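Local coordinates for SusD-like protein BACOVA_02651 (Bacteroides ovatus, PDB 5E75) that binds polysaccharide at the cell surface and probably captures xyloglucan there before its transport into the periplasm for degradation, at residues 294-299 and 392-397; 360-365 and 409-414; 303-308 and 329-334; 225-230 and 239-244; 367-372 and 402-407. All coordinates share one frame; numbering follows the deposited sequence.

Contact 1. Residues 294-299 and 392-397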
# COMPACT_ATOMS: atom_id res chain seq x y z
N LEU A 294 20.13 0.60 -12.67
CA LEU A 294 20.97 -0.58 -12.87
C LEU A 294 21.61 -1.06 -11.58
O LEU A 294 21.67 -2.27 -11.33
CB LEU A 294 22.04 -0.28 -13.92
CG LEU A 294 22.99 -1.42 -14.29
CD1 LEU A 294 22.24 -2.67 -14.73
CD2 LEU A 294 23.90 -0.92 -15.40
N ALA A 295 22.04 -0.12 -10.73
CA ALA A 295 22.68 -0.45 -9.48
C ALA A 295 21.70 -0.92 -8.41
O ALA A 295 22.14 -1.48 -7.41
CB ALA A 295 23.46 0.75 -8.97
N ASP A 296 20.40 -0.73 -8.63
CA ASP A 296 19.36 -0.97 -7.60
C ASP A 296 18.88 -2.42 -7.61
O ASP A 296 17.68 -2.69 -7.60
CB ASP A 296 18.20 -0.00 -7.83
CG ASP A 296 17.26 0.16 -6.64
OD1 ASP A 296 17.55 -0.32 -5.55
OD2 ASP A 296 16.23 0.82 -6.86
N THR A 297 19.83 -3.35 -7.56
CA THR A 297 19.51 -4.77 -7.63
C THR A 297 18.92 -5.32 -6.34
O THR A 297 18.21 -6.32 -6.37
CB THR A 297 20.73 -5.60 -8.04
OG1 THR A 297 21.78 -5.40 -7.10
CG2 THR A 297 21.20 -5.19 -9.42
N LEU A 298 19.20 -4.68 -5.21
CA LEU A 298 18.70 -5.20 -3.93
C LEU A 298 17.18 -5.02 -3.85
O LEU A 298 16.45 -5.95 -3.51
CB LEU A 298 19.41 -4.55 -2.73
CG LEU A 298 20.93 -4.72 -2.73
CD1 LEU A 298 21.51 -4.03 -1.52
CD2 LEU A 298 21.36 -6.19 -2.74
N ARG A 299 16.71 -3.82 -4.18
CA ARG A 299 15.28 -3.59 -4.16
C ARG A 299 14.59 -4.35 -5.30
O ARG A 299 13.52 -4.92 -5.12
CB ARG A 299 14.94 -2.10 -4.20
CG ARG A 299 15.32 -1.35 -2.91
CD ARG A 299 14.72 0.05 -2.86
NE ARG A 299 15.36 0.91 -3.84
CZ ARG A 299 15.34 2.24 -3.83
NH1 ARG A 299 14.67 2.89 -2.89
NH2 ARG A 299 16.00 2.92 -4.78
N GLU A 392 20.68 5.43 0.21
CA GLU A 392 21.82 4.81 0.88
C GLU A 392 21.48 3.40 1.36
O GLU A 392 22.29 2.47 1.23
CB GLU A 392 22.24 5.68 2.06
CG GLU A 392 23.46 5.23 2.82
CD GLU A 392 23.89 6.28 3.81
OE1 GLU A 392 23.03 6.74 4.59
OE2 GLU A 392 25.07 6.70 3.77
N ARG A 393 20.29 3.21 1.92
CA ARG A 393 19.90 1.89 2.39
C ARG A 393 19.81 0.89 1.24
O ARG A 393 20.15 -0.29 1.41
CB ARG A 393 18.58 1.97 3.17
CG ARG A 393 18.21 0.69 3.92
CD ARG A 393 17.32 -0.27 3.11
NE ARG A 393 15.99 0.29 2.89
CZ ARG A 393 15.02 0.29 3.80
NH1 ARG A 393 15.21 -0.28 4.98
NH2 ARG A 393 13.85 0.87 3.54
N ALA A 394 19.39 1.37 0.07
CA ALA A 394 19.35 0.55 -1.15
C ALA A 394 20.74 0.33 -1.76
O ALA A 394 20.87 -0.41 -2.73
CB ALA A 394 18.44 1.19 -2.18
N LYS A 395 21.75 0.97 -1.18
CA LYS A 395 23.15 0.88 -1.62
C LYS A 395 23.36 1.45 -3.03
O LYS A 395 24.18 0.96 -3.80
CB LYS A 395 23.69 -0.55 -1.49
CG LYS A 395 23.36 -1.28 -0.18
CD LYS A 395 23.94 -0.62 1.06
CE LYS A 395 23.65 -1.44 2.35
NZ LYS A 395 22.40 -1.06 3.12
N ILE A 396 22.63 2.51 -3.35
CA ILE A 396 22.83 3.25 -4.58
C ILE A 396 23.20 4.71 -4.29
O ILE A 396 23.13 5.18 -3.15
CB ILE A 396 21.62 3.14 -5.54
CG1 ILE A 396 20.37 3.82 -4.97
CG2 ILE A 396 21.36 1.66 -5.87
CD1 ILE A 396 19.20 3.81 -5.94
N ASN A 397 23.63 5.42 -5.32
CA ASN A 397 24.16 6.76 -5.14
C ASN A 397 23.14 7.74 -4.60
O ASN A 397 21.96 7.70 -4.93
CB ASN A 397 24.72 7.29 -6.47
CG ASN A 397 23.63 7.51 -7.51
OD1 ASN A 397 23.22 6.57 -8.20
ND2 ASN A 397 23.16 8.74 -7.64
O HOH W 1 22.26 -2.01 -4.57
O HOH W 2 18.98 -1.84 -4.33
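The guanidinium group of Arg299 lies over the methyl of Ala394, with CB 3.5 Å from Arg299 NE on one face and set toward the rim of the group. Ala394 belongs to a Schellman motif at the C-terminal end of the helix that includes residues 392-393: Lys395 takes a positive phi of 65° and its N returns to Glu392 O. This turned-out end meets the start of helix 297-303, where Asp296 holds the N-cap position and centres an inverse gamma turn, although its carboxylate turns to Arg299 and makes no capping bond. Arg299 grips Asp296 side-on in a salt bridge, NE to the syn lone pair of OD1 at 3.0 Å and NH2 to OD2 at 3.0 Å from 47° above the carboxylate plane. NH2 has its strongest polar partner in Glu410 of helix 404-415, so, with Glu414 at NH1, the arginine is held by three carboxylates. Ile396 makes contact through two branches. Its CG1 stands between the backbone N and the carbonyl carbon (chi1 66°), and this branch ends with CD1 3.5 Å from Arg299 NH2, while CG2 meets Ala295 O at 3.6 Å. On the more exposed side Leu298 CD1 touches Lys395 CG at 3.6 Å as the side chains pass at a slant. Between the backbones, one water lies 2.9 Å from Ala295 O and 2.8 Å from Ala394 O.

Contact 2. Residues 360-365 and 409-414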
# COMPACT_ATOMS: atom_id res chain seq x y z
N LEU A 360 8.75 3.43 7.86
CA LEU A 360 9.52 4.65 8.10
C LEU A 360 10.06 5.25 6.80
O LEU A 360 10.10 6.49 6.67
CB LEU A 360 10.63 4.37 9.10
CG LEU A 360 11.45 5.57 9.57
CD1 LEU A 360 10.62 6.54 10.38
CD2 LEU A 360 12.64 5.07 10.36
N ALA A 361 10.44 4.43 5.83
CA ALA A 361 10.96 4.98 4.58
C ALA A 361 9.93 5.86 3.87
O ALA A 361 10.29 6.79 3.17
CB ALA A 361 11.41 3.89 3.66
N ASP A 362 8.65 5.54 4.03
CA ASP A 362 7.57 6.36 3.47
C ASP A 362 7.61 7.76 4.10
O ASP A 362 7.45 8.78 3.41
CB ASP A 362 6.24 5.66 3.76
CG ASP A 362 5.10 6.10 2.89
OD1 ASP A 362 5.10 7.24 2.40
OD2 ASP A 362 4.19 5.28 2.70
N VAL A 363 7.80 7.82 5.41
CA VAL A 363 7.86 9.10 6.09
C VAL A 363 9.08 9.89 5.61
O VAL A 363 8.99 11.10 5.42
CB VAL A 363 7.82 8.96 7.63
CG1 VAL A 363 7.69 10.31 8.28
CG2 VAL A 363 6.67 8.08 8.07
N TYR A 364 10.20 9.20 5.39
CA TYR A 364 11.40 9.86 4.85
C TYR A 364 11.10 10.51 3.50
O TYR A 364 11.44 11.67 3.26
CB TYR A 364 12.56 8.87 4.68
CG TYR A 364 13.30 8.46 5.96
CD1 TYR A 364 12.75 8.68 7.22
CD2 TYR A 364 14.55 7.86 5.90
CE1 TYR A 364 13.44 8.31 8.37
CE2 TYR A 364 15.23 7.50 7.04
CZ TYR A 364 14.67 7.72 8.27
OH TYR A 364 15.42 7.36 9.38
N LEU A 365 10.48 9.75 2.60
CA LEU A 365 10.20 10.27 1.28
C LEU A 365 9.11 11.34 1.29
O LEU A 365 9.16 12.29 0.51
CB LEU A 365 9.84 9.13 0.30
CG LEU A 365 10.96 8.13 0.02
CD1 LEU A 365 10.46 7.00 -0.84
CD2 LEU A 365 12.13 8.77 -0.63
N ARG A 409 9.83 8.24 -9.00
CA ARG A 409 10.56 7.03 -9.30
C ARG A 409 10.99 6.34 -8.03
O ARG A 409 10.88 5.12 -7.92
CB ARG A 409 11.79 7.35 -10.17
CG ARG A 409 12.52 6.13 -10.71
CD ARG A 409 13.67 6.54 -11.62
NE ARG A 409 14.20 5.38 -12.30
CZ ARG A 409 15.08 5.41 -13.29
NH1 ARG A 409 15.56 6.55 -13.73
NH2 ARG A 409 15.46 4.27 -13.85
N GLU A 410 11.47 7.11 -7.07
CA GLU A 410 11.99 6.57 -5.83
C GLU A 410 10.89 5.86 -5.05
O GLU A 410 11.10 4.77 -4.51
CB GLU A 410 12.66 7.64 -4.96
CG GLU A 410 13.64 7.06 -3.94
CD GLU A 410 14.82 6.36 -4.58
OE1 GLU A 410 15.19 6.73 -5.73
OE2 GLU A 410 15.39 5.46 -3.94
N ARG A 411 9.70 6.46 -5.00
CA ARG A 411 8.59 5.82 -4.31
C ARG A 411 8.18 4.53 -5.01
O ARG A 411 7.92 3.52 -4.34
CB ARG A 411 7.41 6.78 -4.16
CG ARG A 411 7.66 7.89 -3.16
CD ARG A 411 6.42 8.74 -2.94
NE ARG A 411 5.41 8.00 -2.20
CZ ARG A 411 5.34 7.92 -0.88
NH1 ARG A 411 6.12 8.62 -0.09
NH2 ARG A 411 4.40 7.17 -0.31
N ARG A 412 8.09 4.53 -6.33
CA ARG A 412 7.71 3.31 -7.03
C ARG A 412 8.63 2.15 -6.69
O ARG A 412 8.15 1.04 -6.41
CB ARG A 412 7.66 3.53 -8.55
CG ARG A 412 6.49 4.39 -9.01
CD ARG A 412 6.35 4.46 -10.52
NE ARG A 412 5.97 3.16 -11.07
CZ ARG A 412 6.00 2.82 -12.36
NH1 ARG A 412 6.39 3.69 -13.29
NH2 ARG A 412 5.65 1.59 -12.71
N VAL A 413 9.95 2.39 -6.71
CA VAL A 413 10.89 1.32 -6.45
C VAL A 413 11.00 0.96 -4.96
O VAL A 413 11.24 -0.19 -4.62
CB VAL A 413 12.32 1.57 -7.05
CG1 VAL A 413 12.29 1.69 -8.56
CG2 VAL A 413 12.97 2.78 -6.48
N GLU A 414 10.80 1.92 -4.07
CA GLU A 414 10.81 1.61 -2.65
C GLU A 414 9.60 0.76 -2.27
O GLU A 414 9.73 -0.14 -1.43
CB GLU A 414 10.87 2.89 -1.83
CG GLU A 414 10.98 2.67 -0.32
CD GLU A 414 12.24 1.98 0.13
OE1 GLU A 414 13.26 2.00 -0.61
OE2 GLU A 414 12.23 1.43 1.25
O HOH W 3 7.03 11.27 -1.03
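Asp362 OD1 accepts two bonds from a single arginine: Arg411 NH2 at 2.8 Å and Arg411 NH1 at 3.0 Å. The grip is end-on, with OD1 close to the guanidinium plane, yet both nitrogens reach the oxygen from the same face of the carboxylate, 42° out of its plane. The groups themselves are turned 55° against each other. They span two helices, 360-365 and 409-414, whose axes run antiparallel at 177° and 11.0 Å apart, a pairing consistent with the helical, TPR-related core of SusD-family proteins. Beside this salt bridge Leu365 and Arg411 slide past each other in opposite directions, Leu365 CD1 meeting Arg411 CG at 3.7 Å, and Leu365 CD2 lies 4.0 Å from Glu410 CG. A water accepts from Arg411 NH1 at 3.0 Å and gives a weak bond to Leu365 O. One turn away, Glu414 OE2 comes within 3.5 Å of Ala361 CB; this carboxylate pairs with Arg299, Arg359 and Arg393. Lys189 takes Asp362 OD2 and Asp424 takes Arg411 NH2, extending the bridge at both ends. All six touching residues are buried, so the interhelical seam carries charge within the protein interior, and the alternation of acid and base would probably keep Asp362 and Arg411 ionised.

Contact 3. Residues 303-308 and 329-334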
# COMPACT_ATOMS: atom_id res chain seq x y z
N THR A 303 11.78 -7.57 -4.80
CA THR A 303 10.42 -7.31 -5.28
C THR A 303 9.96 -8.30 -6.36
O THR A 303 8.82 -8.81 -6.28
CB THR A 303 10.27 -5.84 -5.77
OG1 THR A 303 10.73 -4.96 -4.73
CG2 THR A 303 8.84 -5.52 -6.07
N PHE A 304 10.81 -8.55 -7.35
CA PHE A 304 10.51 -9.50 -8.44
C PHE A 304 11.68 -10.43 -8.68
O PHE A 304 12.83 -10.01 -8.63
CB PHE A 304 10.24 -8.76 -9.76
CG PHE A 304 9.11 -7.78 -9.68
CD1 PHE A 304 7.79 -8.22 -9.63
CD2 PHE A 304 9.37 -6.42 -9.62
CE1 PHE A 304 6.75 -7.30 -9.52
CE2 PHE A 304 8.34 -5.50 -9.53
CZ PHE A 304 7.02 -5.94 -9.47
N PHE A 305 11.38 -11.68 -9.00
CA PHE A 305 12.37 -12.63 -9.52
C PHE A 305 12.70 -12.20 -10.95
O PHE A 305 11.80 -11.89 -11.71
CB PHE A 305 11.80 -14.04 -9.56
CG PHE A 305 11.49 -14.63 -8.20
CD1 PHE A 305 12.51 -15.10 -7.38
CD2 PHE A 305 10.17 -14.77 -7.76
CE1 PHE A 305 12.24 -15.67 -6.16
CE2 PHE A 305 9.91 -15.34 -6.52
CZ PHE A 305 10.94 -15.80 -5.74
N THR A 306 13.98 -12.19 -11.33
CA THR A 306 14.36 -12.09 -12.74
C THR A 306 15.48 -13.08 -12.99
O THR A 306 16.13 -13.53 -12.05
CB THR A 306 14.79 -10.66 -13.16
OG1 THR A 306 15.90 -10.23 -12.35
CG2 THR A 306 13.63 -9.66 -13.04
N LYS A 307 15.68 -13.43 -14.25
CA LYS A 307 16.54 -14.56 -14.62
C LYS A 307 17.92 -14.50 -13.98
O LYS A 307 18.64 -13.51 -14.12
CB LYS A 307 16.67 -14.63 -16.13
CG LYS A 307 17.35 -15.91 -16.62
CD LYS A 307 17.28 -16.00 -18.12
CE LYS A 307 17.64 -17.40 -18.59
NZ LYS A 307 17.58 -17.50 -20.07
N GLY A 308 18.30 -15.58 -13.31
CA GLY A 308 19.61 -15.68 -12.71
C GLY A 308 19.74 -15.08 -11.31
O GLY A 308 20.78 -15.23 -10.68
N PRO A 329 8.13 -12.94 -12.09
CA PRO A 329 7.12 -13.18 -11.06
C PRO A 329 7.43 -12.47 -9.75
O PRO A 329 8.57 -12.05 -9.47
CB PRO A 329 7.13 -14.71 -10.92
CG PRO A 329 8.50 -15.15 -11.39
CD PRO A 329 8.88 -14.17 -12.45
N ILE A 330 6.40 -12.34 -8.93
CA ILE A 330 6.49 -11.60 -7.68
C ILE A 330 7.41 -12.32 -6.68
O ILE A 330 7.28 -13.53 -6.44
CB ILE A 330 5.08 -11.41 -7.08
CG1 ILE A 330 4.17 -10.59 -8.01
CG2 ILE A 330 5.16 -10.76 -5.70
CD1 ILE A 330 2.71 -10.66 -7.65
N LYS A 331 8.32 -11.57 -6.06
CA LYS A 331 9.08 -12.03 -4.90
C LYS A 331 8.56 -11.45 -3.59
O LYS A 331 8.45 -12.15 -2.59
CB LYS A 331 10.58 -11.71 -5.04
CG LYS A 331 11.41 -11.93 -3.74
CD LYS A 331 11.44 -13.38 -3.28
CE LYS A 331 11.85 -13.50 -1.81
NZ LYS A 331 10.78 -13.00 -0.92
N LYS A 332 8.23 -10.16 -3.56
CA LYS A 332 7.72 -9.55 -2.34
C LYS A 332 6.34 -10.06 -1.98
O LYS A 332 5.41 -9.92 -2.76
CB LYS A 332 7.69 -8.04 -2.48
CG LYS A 332 7.40 -7.33 -1.16
CD LYS A 332 7.43 -5.80 -1.29
CE LYS A 332 8.80 -5.24 -1.62
NZ LYS A 332 8.74 -3.75 -1.79
N GLY A 333 6.22 -10.65 -0.79
CA GLY A 333 5.00 -11.35 -0.40
C GLY A 333 5.08 -12.86 -0.60
O GLY A 333 4.12 -13.57 -0.29
N VAL A 334 6.21 -13.35 -1.11
CA VAL A 334 6.43 -14.77 -1.38
C VAL A 334 7.63 -15.14 -0.51
O VAL A 334 8.78 -14.99 -0.92
CB VAL A 334 6.69 -14.98 -2.89
CG1 VAL A 334 7.04 -16.44 -3.19
CG2 VAL A 334 5.48 -14.56 -3.67
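Phe305 lays its ring over Lys331, whose CB stands 4.0 Å from the ring centroid and 13° off the normal, a CH-pi contact. CG anti to the carbonyl carbon (chi1 -65°) sets the ring there. This is the tight part, where the loop after helix 297-303 meets the loop before strand 355-359. Lys331 CD closes on Phe305 CZ at 3.5 Å before the lysine bends away to bond Val334 O, and Phe305 CB rests on Pro329 CG at 3.9 Å. Were Phe305 an alanine, the Lys331 methylenes would probably lose their aromatic cover, a gap would open beside Pro329, and Tyr311 would lose its edge-to-face partner. A single beta bridge pairs Phe304, packed on helix 286-291, with Ile330, packed on helix 263-266. Phe305 N donates to Pro329 O at 2.9 Å, nearly along the C=O axis, whereas Thr303 O accepts Lys331 N at 2.8 Å and Lys332 N at 3.1 Å. By contrast, the chain diverges after Phe305, and Lys307 and Gly308 run out toward solvent. Lys332 NZ bonds Gly416 O, Glu418 and Tyr230 OH. Both lysines thus lend carbon chains to a buried interface, while their ammonium ends keep polar partners.

Contact 4. Residues 225-230 and 239-244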
# COMPACT_ATOMS: atom_id res chain seq x y z
N ASP A 225 15.03 3.75 13.02
CA ASP A 225 15.84 3.81 11.81
C ASP A 225 15.35 2.81 10.78
O ASP A 225 14.60 1.89 11.09
CB ASP A 225 17.31 3.54 12.14
CG ASP A 225 18.29 4.16 11.12
OD1 ASP A 225 17.87 4.84 10.14
OD2 ASP A 225 19.51 3.98 11.34
N LEU A 226 15.77 3.02 9.55
CA LEU A 226 15.54 2.03 8.50
C LEU A 226 16.29 0.73 8.79
O LEU A 226 17.42 0.76 9.30
CB LEU A 226 16.03 2.55 7.15
CG LEU A 226 15.47 3.90 6.70
CD1 LEU A 226 16.04 4.23 5.36
CD2 LEU A 226 13.96 3.89 6.62
N MET A 227 15.68 -0.42 8.49
CA MET A 227 16.42 -1.67 8.53
C MET A 227 17.64 -1.58 7.60
O MET A 227 17.57 -1.00 6.51
CB MET A 227 15.57 -2.87 8.13
CG MET A 227 14.42 -3.19 9.10
SD MET A 227 13.84 -4.89 8.91
CE MET A 227 15.06 -5.78 9.89
N THR A 228 18.77 -2.15 8.03
CA THR A 228 20.00 -2.09 7.25
C THR A 228 19.85 -2.71 5.86
O THR A 228 20.36 -2.18 4.87
CB THR A 228 21.14 -2.80 8.02
OG1 THR A 228 21.34 -2.13 9.27
CG2 THR A 228 22.42 -2.79 7.21
N ASN A 229 19.15 -3.84 5.80
CA ASN A 229 18.97 -4.56 4.54
C ASN A 229 17.52 -4.54 4.12
O ASN A 229 16.66 -5.05 4.83
CB ASN A 229 19.41 -6.01 4.70
CG ASN A 229 20.83 -6.13 5.18
OD1 ASN A 229 21.75 -5.58 4.57
ND2 ASN A 229 21.02 -6.85 6.28
N TYR A 230 17.25 -3.95 2.96
CA TYR A 230 15.90 -3.86 2.44
C TYR A 230 15.22 -5.23 2.42
O TYR A 230 14.05 -5.32 2.75
CB TYR A 230 15.98 -3.29 1.03
CG TYR A 230 14.68 -3.05 0.30
CD1 TYR A 230 13.96 -1.89 0.48
CD2 TYR A 230 14.19 -3.99 -0.61
CE1 TYR A 230 12.78 -1.65 -0.20
CE2 TYR A 230 13.01 -3.77 -1.31
CZ TYR A 230 12.31 -2.59 -1.12
OH TYR A 230 11.16 -2.37 -1.83
N ASN A 239 8.76 -9.39 11.05
CA ASN A 239 7.49 -8.72 11.26
C ASN A 239 7.67 -7.77 12.45
O ASN A 239 8.32 -8.13 13.45
CB ASN A 239 6.37 -9.71 11.60
CG ASN A 239 5.75 -10.39 10.37
OD1 ASN A 239 5.92 -9.95 9.23
ND2 ASN A 239 5.02 -11.45 10.63
N ASN A 240 7.12 -6.57 12.35
CA ASN A 240 7.15 -5.59 13.44
C ASN A 240 8.54 -5.12 13.81
O ASN A 240 8.82 -4.73 14.94
CB ASN A 240 6.38 -6.10 14.66
CG ASN A 240 4.93 -6.30 14.35
OD1 ASN A 240 4.31 -5.47 13.69
ND2 ASN A 240 4.37 -7.42 14.78
N ASN A 241 9.41 -5.12 12.82
CA ASN A 241 10.72 -4.50 12.94
C ASN A 241 10.57 -2.99 13.19
O ASN A 241 9.48 -2.43 13.09
CB ASN A 241 11.52 -4.75 11.65
CG ASN A 241 10.88 -4.10 10.44
OD1 ASN A 241 11.00 -2.90 10.24
ND2 ASN A 241 10.17 -4.90 9.64
N GLN A 242 11.68 -2.33 13.51
CA GLN A 242 11.60 -0.93 13.92
C GLN A 242 11.11 0.02 12.82
O GLN A 242 10.60 1.11 13.13
CB GLN A 242 12.94 -0.44 14.45
CG GLN A 242 14.05 -0.39 13.42
CD GLN A 242 15.29 0.28 13.95
OE1 GLN A 242 15.22 1.36 14.55
NE2 GLN A 242 16.44 -0.34 13.72
N GLU A 243 11.26 -0.39 11.56
CA GLU A 243 10.79 0.42 10.42
C GLU A 243 9.28 0.26 10.19
O GLU A 243 8.65 1.07 9.48
CB GLU A 243 11.60 0.06 9.15
CG GLU A 243 11.15 0.78 7.90
CD GLU A 243 12.13 0.68 6.74
OE1 GLU A 243 13.24 0.15 6.93
OE2 GLU A 243 11.75 1.12 5.65
N SER A 244 8.69 -0.77 10.78
CA SER A 244 7.26 -1.04 10.62
C SER A 244 6.47 -0.15 11.58
O SER A 244 6.33 -0.46 12.78
CB SER A 244 6.99 -2.51 10.93
OG SER A 244 5.65 -2.87 10.60
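Glu243 holds CG anti to its own nitrogen (chi1 177°) and stays extended beyond it, which carries the carboxylate across to the 225-230 segment. There OE1 accepts Met227 N at 3.0 Å, approached almost in line with its C-O bond. Gln242 uses a different rotation, with CG between the backbone N and the carbonyl carbon (chi1 66°), and its OE1 receives Asp225 N at 2.8 Å from 60° above the amide carbonyl plane. Two side chains of the turn therefore serve two backbone N-H groups with one residue between them. Met227 crosses Asn241 obliquely, its SD 3.4 Å from Asn241 CG, and Leu226 CD2 lies 3.7 Å from Glu243 OE2. The carboxylate has its strongest partner in Arg393, at OE1, with Arg359 at OE2. With an alanine at Glu243, Met227 N would probably lose this acceptor, and both arginines would be left without one of their negative mates. Asn241 ND2 bonds Asn238 O, its OD1 takes Glu243 N in a weak bond at 2.8 Å, and Ser244 N returns to Asn241 O at 3.0 Å. The last of these closes a type I beta turn from Asn241 to Ser244, in the loop connection between helix 205-221 and strand 244-248.

Contact 5. Residues 367-372 and 402-407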
# COMPACT_ATOMS: atom_id res chain seq x y z
N TYR A 367 8.61 13.45 3.78
CA TYR A 367 9.28 14.65 4.26
C TYR A 367 10.02 15.34 3.10
O TYR A 367 9.91 16.55 2.91
CB TYR A 367 10.25 14.28 5.38
CG TYR A 367 10.96 15.43 6.07
CD1 TYR A 367 10.42 16.71 6.08
CD2 TYR A 367 12.16 15.22 6.72
CE1 TYR A 367 11.08 17.76 6.71
CE2 TYR A 367 12.82 16.27 7.35
CZ TYR A 367 12.27 17.53 7.34
OH TYR A 367 12.94 18.56 7.96
N ALA A 368 10.75 14.56 2.30
CA ALA A 368 11.46 15.12 1.16
C ALA A 368 10.52 15.84 0.21
O ALA A 368 10.80 16.95 -0.26
CB ALA A 368 12.24 14.03 0.42
N GLU A 369 9.39 15.22 -0.10
CA GLU A 369 8.45 15.79 -1.05
C GLU A 369 7.83 17.07 -0.48
O GLU A 369 7.58 18.05 -1.20
CB GLU A 369 7.37 14.76 -1.44
CG GLU A 369 6.43 15.21 -2.54
CD GLU A 369 5.46 14.12 -3.01
OE1 GLU A 369 5.65 12.94 -2.66
OE2 GLU A 369 4.54 14.46 -3.78
N ALA A 370 7.56 17.07 0.83
CA ALA A 370 7.01 18.27 1.46
C ALA A 370 8.03 19.41 1.52
O ALA A 370 7.64 20.58 1.47
CB ALA A 370 6.48 17.94 2.85
N CYS A 371 9.32 19.08 1.61
CA CYS A 371 10.38 20.09 1.51
C CYS A 371 10.53 20.63 0.09
O CYS A 371 10.74 21.84 -0.10
CB CYS A 371 11.71 19.54 2.03
SG CYS A 371 11.76 19.27 3.80
N LEU A 372 10.42 19.77 -0.92
CA LEU A 372 10.40 20.23 -2.30
C LEU A 372 9.29 21.27 -2.50
O LEU A 372 9.51 22.34 -3.10
CB LEU A 372 10.21 19.04 -3.22
CG LEU A 372 10.05 19.37 -4.71
CD1 LEU A 372 11.33 19.93 -5.32
CD2 LEU A 372 9.61 18.13 -5.49
N ILE A 402 16.94 16.89 -6.03
CA ILE A 402 15.81 16.09 -6.48
C ILE A 402 14.69 16.95 -7.01
O ILE A 402 14.51 18.11 -6.60
CB ILE A 402 15.25 15.17 -5.36
CG1 ILE A 402 14.75 15.96 -4.15
CG2 ILE A 402 16.32 14.17 -4.92
CD1 ILE A 402 14.13 15.10 -3.05
N THR A 403 13.94 16.36 -7.94
CA THR A 403 12.72 16.93 -8.46
C THR A 403 11.55 16.00 -8.13
O THR A 403 11.74 14.89 -7.58
CB THR A 403 12.76 17.06 -9.98
OG1 THR A 403 12.73 15.76 -10.57
CG2 THR A 403 14.02 17.80 -10.46
N LEU A 404 10.34 16.42 -8.46
CA LEU A 404 9.17 15.57 -8.26
C LEU A 404 9.35 14.26 -9.05
O LEU A 404 8.95 13.18 -8.59
CB LEU A 404 7.89 16.29 -8.65
CG LEU A 404 6.60 15.49 -8.41
CD1 LEU A 404 6.39 15.18 -6.92
CD2 LEU A 404 5.41 16.21 -9.00
N ASP A 405 9.94 14.32 -10.24
CA ASP A 405 10.16 13.11 -11.02
C ASP A 405 11.07 12.11 -10.29
O ASP A 405 10.86 10.90 -10.37
CB ASP A 405 10.74 13.44 -12.39
CG ASP A 405 9.73 14.10 -13.31
OD1 ASP A 405 8.51 13.90 -13.12
OD2 ASP A 405 10.17 14.82 -14.23
N ASP A 406 12.06 12.61 -9.57
CA ASP A 406 12.93 11.74 -8.79
C ASP A 406 12.15 11.09 -7.66
O ASP A 406 12.37 9.92 -7.35
CB ASP A 406 14.11 12.52 -8.19
CG ASP A 406 15.07 13.03 -9.23
OD1 ASP A 406 15.52 12.23 -10.08
OD2 ASP A 406 15.38 14.23 -9.18
N ILE A 407 11.24 11.84 -7.05
CA ILE A 407 10.43 11.32 -5.95
C ILE A 407 9.45 10.26 -6.44
O ILE A 407 9.29 9.22 -5.78
CB ILE A 407 9.70 12.45 -5.22
CG1 ILE A 407 10.76 13.33 -4.55
CG2 ILE A 407 8.72 11.90 -4.19
CD1 ILE A 407 10.26 14.58 -3.89
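Glu369 crosses Ile407 at a slant. CB meets the CD1 methyl of Ile407 at 3.8 Å, and CG stays 4.1 Å from that same CD1. CD lies near both Ile407 CG2 and Leu404 CD1. At the carboxylate the partner shifts to another branch of the isoleucine, OE1 lying 3.6 Å from Ile407 CG2. OE2 touches Leu404 CD1 at 3.7 Å, but its polar bonds go to Arg203 and to Trp428 NE1. With CG anti to the backbone N and the chain extended beyond it (chi1 -173°, chi2 174°), the aliphatic part spans the gap between the helices and brings the carboxylate to the border of the apolar patch, against these methyls. One turn later Leu372 points its two methyls at the beginning of the opposing helix: CD2 packs 3.5 Å from Leu404 N, and CD1 lies 3.9 Å from Ile402 O. Ala368 CB completes the apolar strip with Ile402 CD1 at 4.1 Å. The helix start that Leu372 covers carries a bond of its own, from the N of Thr403, the N-cap, to Asp406 OD2 at 2.9 Å. The contact therefore joins the last turns of helix 360-372 to the first turn of helix 404-415. Around it, Leu384 and Phe387 of helix 382-393 pack on Ile402, Trp428 and Tyr431 of helix 421-431 touch Leu404, and Ala370 and Cys371 turn to helix 205-221.

In the fold
Contacts 2 and 5 hold the same antiparallel helix pair, 360-372 and 404-415, with centres about 10 Å apart: one is a charged seam, the other mostly apolar, and both are buried. Contact 3 is buried too but joins loops, mainly through backbone bonds and ring packing. Contacts 1 and 4 are partly exposed, one using a helix end and water, the other side-chain acceptors for loop N-H groups. Salt bridges link contact 1 to its neighbours: Arg299 meets Glu410 and Glu414 of contact 2, and Arg393 meets Glu243 of contact 4. Tyr230 OH of contact 4 bonds Glu414 O and Lys332 NZ, so contacts 2, 3 and 4 converge there.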